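Local coordinates for protein glucoamylase (Thermoanaerobacterium thermosaccharolyticum, PDB 1LF6) that hydrolyses terminal alpha-1,4-linked glucose units one after another from the non-reducing ends of glucans, releasing beta-D-glucose, at residues Y187-N193 with E245-G251. Numbering follows the deposited sequence.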
ATOM      1  N   TYR A 187      22.193  -9.776   0.647  1.00 34.01           N
ATOM      2  CA  TYR A 187      22.944  -9.603   1.889  1.00 33.92           C
ATOM      3  C   TYR A 187      22.610  -8.277   2.564  1.00 32.55           C
ATOM      4  O   TYR A 187      22.368  -7.270   1.897  1.00 33.85           O
ATOM      5  CB  TYR A 187      24.455  -9.623   1.614  1.00 34.14           C
ATOM      6  CG  TYR A 187      25.006 -10.926   1.084  1.00 35.87           C
ATOM      7  CD1 TYR A 187      25.788 -11.752   1.893  1.00 36.48           C
ATOM      8  CD2 TYR A 187      24.774 -11.320  -0.232  1.00 36.66           C
ATOM      9  CE1 TYR A 187      26.327 -12.939   1.403  1.00 37.27           C
ATOM     10  CE2 TYR A 187      25.309 -12.507  -0.733  1.00 37.40           C
ATOM     11  CZ  TYR A 187      26.084 -13.309   0.090  1.00 38.17           C
ATOM     12  OH  TYR A 187      26.605 -14.483  -0.407  1.00 40.31           O
ATOM     13  N   THR A 188      22.611  -8.283   3.892  1.00 31.33           N
ATOM     14  CA  THR A 188      22.357  -7.077   4.664  1.00 29.31           C
ATOM     15  C   THR A 188      23.494  -6.901   5.663  1.00 30.10           C
ATOM     16  O   THR A 188      24.057  -7.877   6.169  1.00 29.07           O
ATOM     17  CB  THR A 188      21.025  -7.144   5.443  1.00 29.74           C
ATOM     18  OG1 THR A 188      21.135  -8.086   6.519  1.00 27.08           O
ATOM     19  CG2 THR A 188      19.888  -7.554   4.513  1.00 28.95           C
ATOM     20  N   ALA A 189      23.826  -5.647   5.940  1.00 30.24           N
ATOM     21  CA  ALA A 189      24.890  -5.322   6.877  1.00 29.23           C
ATOM     22  C   ALA A 189      24.385  -4.271   7.853  1.00 28.97           C
ATOM     23  O   ALA A 189      23.981  -3.181   7.448  1.00 30.18           O
ATOM     24  CB  ALA A 189      26.103  -4.797   6.117  1.00 29.14           C
ATOM     25  N   LEU A 190      24.397  -4.607   9.139  1.00 28.14           N
ATOM     26  CA  LEU A 190      23.948  -3.690  10.177  1.00 28.58           C
ATOM     27  C   LEU A 190      25.185  -3.096  10.853  1.00 30.07           C
ATOM     28  O   LEU A 190      26.053  -3.834  11.317  1.00 27.86           O
ATOM     29  CB  LEU A 190      23.114  -4.443  11.212  1.00 27.65           C
ATOM     30  CG  LEU A 190      22.114  -3.669  12.071  1.00 28.23           C
ATOM     31  CD1 LEU A 190      21.742  -4.516  13.270  1.00 27.04           C
ATOM     32  CD2 LEU A 190      22.703  -2.361  12.533  1.00 30.73           C
ATOM     33  N   SER A 191      25.262  -1.769  10.910  1.00 31.35           N
ATOM     34  CA  SER A 191      26.407  -1.104  11.525  1.00 32.73           C
ATOM     35  C   SER A 191      26.012   0.041  12.448  1.00 33.57           C
ATOM     36  O   SER A 191      24.870   0.505  12.438  1.00 34.01           O
ATOM     37  CB  SER A 191      27.355  -0.579  10.443  1.00 33.50           C
ATOM     38  OG  SER A 191      26.723   0.410   9.647  1.00 34.83           O
ATOM     39  N   SER A 192      26.976   0.493  13.245  1.00 33.89           N
ATOM     40  CA  SER A 192      26.769   1.590  14.186  1.00 34.07           C
ATOM     41  C   SER A 192      27.933   2.569  14.057  1.00 33.94           C
ATOM     42  O   SER A 192      29.084   2.152  13.936  1.00 31.59           O
ATOM     43  CB  SER A 192      26.704   1.046  15.615  1.00 33.29           C
ATOM     44  OG  SER A 192      26.484   2.085  16.549  1.00 35.01           O
ATOM     45  N   ASN A 193      27.638   3.866  14.078  1.00 34.31           N
ATOM     46  CA  ASN A 193      28.686   4.871  13.958  1.00 34.54           C
ATOM     47  C   ASN A 193      29.599   4.831  15.185  1.00 35.20           C
ATOM     48  O   ASN A 193      30.759   5.244  15.123  1.00 35.01           O
ATOM     49  CB  ASN A 193      28.076   6.268  13.788  1.00 34.37           C
ATOM     50  CG  ASN A 193      27.404   6.777  15.048  1.00 34.44           C
ATOM     51  OD1 ASN A 193      26.640   6.062  15.692  1.00 34.21           O
ATOM     52  ND2 ASN A 193      27.680   8.027  15.399  1.00 35.34           N
ATOM     53  N   GLU A 245      24.044   6.682  15.374  1.00 30.54           N
ATOM     54  CA  GLU A 245      23.494   6.426  14.051  1.00 31.15           C
ATOM     55  C   GLU A 245      23.557   4.944  13.683  1.00 30.64           C
ATOM     56  O   GLU A 245      24.631   4.338  13.697  1.00 29.99           O
ATOM     57  CB  GLU A 245      24.264   7.229  13.001  1.00 33.10           C
ATOM     58  CG  GLU A 245      24.339   8.717  13.286  1.00 38.22           C
ATOM     59  CD  GLU A 245      25.162   9.472  12.255  1.00 40.47           C
ATOM     60  OE1 GLU A 245      25.315  10.703  12.407  1.00 42.51           O
ATOM     61  OE2 GLU A 245      25.654   8.839  11.296  1.00 40.91           O
ATOM     62  N   ILE A 246      22.404   4.367  13.353  1.00 29.26           N
ATOM     63  CA  ILE A 246      22.341   2.964  12.956  1.00 27.34           C
ATOM     64  C   ILE A 246      22.155   2.915  11.443  1.00 27.57           C
ATOM     65  O   ILE A 246      21.282   3.595  10.894  1.00 28.66           O
ATOM     66  CB  ILE A 246      21.166   2.230  13.656  1.00 28.11           C
ATOM     67  CG1 ILE A 246      21.409   2.190  15.168  1.00 26.28           C
ATOM     68  CG2 ILE A 246      21.031   0.806  13.113  1.00 26.23           C
ATOM     69  CD1 ILE A 246      22.700   1.485  15.571  1.00 23.64           C
ATOM     70  N   VAL A 247      22.984   2.126  10.769  1.00 27.70           N
ATOM     71  CA  VAL A 247      22.900   2.013   9.321  1.00 27.72           C
ATOM     72  C   VAL A 247      22.729   0.570   8.857  1.00 28.33           C
ATOM     73  O   VAL A 247      23.453  -0.324   9.293  1.00 28.20           O
ATOM     74  CB  VAL A 247      24.161   2.605   8.635  1.00 28.40           C
ATOM     75  CG1 VAL A 247      24.054   2.461   7.122  1.00 25.61           C
ATOM     76  CG2 VAL A 247      24.320   4.069   9.018  1.00 27.95           C
ATOM     77  N   LEU A 248      21.756   0.357   7.973  1.00 26.81           N
ATOM     78  CA  LEU A 248      21.490  -0.961   7.413  1.00 26.35           C
ATOM     79  C   LEU A 248      21.669  -0.871   5.906  1.00 27.10           C
ATOM     80  O   LEU A 248      20.933  -0.151   5.222  1.00 25.06           O
ATOM     81  CB  LEU A 248      20.065  -1.412   7.736  1.00 26.83           C
ATOM     82  CG  LEU A 248      19.625  -2.738   7.106  1.00 27.57           C
ATOM     83  CD1 LEU A 248      20.434  -3.891   7.683  1.00 24.99           C
ATOM     84  CD2 LEU A 248      18.134  -2.948   7.365  1.00 28.71           C
ATOM     85  N   SER A 249      22.657  -1.594   5.392  1.00 26.76           N
ATOM     86  CA  SER A 249      22.936  -1.578   3.967  1.00 27.63           C
ATOM     87  C   SER A 249      22.639  -2.923   3.315  1.00 26.85           C
ATOM     88  O   SER A 249      22.561  -3.953   3.989  1.00 27.70           O
ATOM     89  CB  SER A 249      24.395  -1.174   3.734  1.00 29.04           C
ATOM     90  OG  SER A 249      24.641   0.111   4.282  1.00 31.13           O
ATOM     91  N   PHE A 250      22.479  -2.896   1.996  1.00 26.58           N
ATOM     92  CA  PHE A 250      22.169  -4.090   1.222  1.00 27.79           C
ATOM     93  C   PHE A 250      23.152  -4.274   0.075  1.00 29.21           C
ATOM     94  O   PHE A 250      23.749  -3.309  -0.408  1.00 28.12           O
ATOM     95  CB  PHE A 250      20.750  -3.982   0.656  1.00 27.35           C
ATOM     96  CG  PHE A 250      19.685  -3.853   1.710  1.00 27.22           C
ATOM     97  CD1 PHE A 250      18.944  -4.961   2.108  1.00 27.43           C
ATOM     98  CD2 PHE A 250      19.436  -2.629   2.319  1.00 25.08           C
ATOM     99  CE1 PHE A 250      17.970  -4.852   3.096  1.00 26.97           C
ATOM    100  CE2 PHE A 250      18.465  -2.507   3.309  1.00 27.30           C
ATOM    101  CZ  PHE A 250      17.730  -3.623   3.698  1.00 26.42           C
ATOM    102  N   GLY A 251      23.302  -5.521  -0.358  1.00 31.24           N
ATOM    103  CA  GLY A 251      24.199  -5.832  -1.455  1.00 34.38           C
ATOM    104  C   GLY A 251      23.993  -7.255  -1.936  1.00 35.72           C
ATOM    105  O   GLY A 251      23.269  -8.024  -1.306  1.00 35.72           O
TER
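Leu190 reaches diagonally over the neighbouring strand to Ile246, its CD2 lying 3.6 Å from Ile246 CG2. With CG anti to the backbone N (chi1 -157°), the Leu190 side chain bends toward residues 245-251 instead of standing straight off the sheet. CD1 of Ile246 leans the other way and rests against CB and OG of Ser192, 4.0 Å from OG, whose hydroxyl is hydrogen-bonded to Gly195 O. Trimming Ile246 to an alanine would remove CG2 and CD1, which is likely to leave Leu190 CD2 without its apolar neighbour on this strand and open a gap beside Ser192. Farther along the same face, Thr188 and Phe250 run side by side, and Thr188 CG2 meets the ring obliquely, 3.6 Å from Phe250 CE1.

The frame is regular antiparallel pairing, the axes of the two short strand segments 4.6 Å apart at their closest. Tyr187, Ala189 and Ser191 form hydrogen-bonded pairs with Gly251, Ser249 and Val247, each closed by two N-H...O bonds, such as Ala189 N to Ser249 O at 2.9 Å. Ser191 OG adds a weak bond to Val247 O, which already accepts Ser191 N. Where the 187-192 strand ends, a side chain takes over from the backbone: Asn193 OD1 accepts Glu245 N at 2.7 Å, nearly straight at the hydrogen (174°), though the donor sits well above the amide's carbonyl plane. Asn193 N returns a bond to Glu245 O, and the amide stacks on the Glu245 carboxylate with planes 10° apart.

Both strands are interior members of an antiparallel sheet in the N-terminal beta-sandwich domain, flanked by strands 176-183 and 132-141. Helix 254-266 covers the Ser191, Val247 and Ser249 face through Leu265 and Ala261, while on the other face Trp196 touches Leu190 and Ile246, Tyr155 bonds Thr188 OG1, and Tyr64 stacks on Phe250.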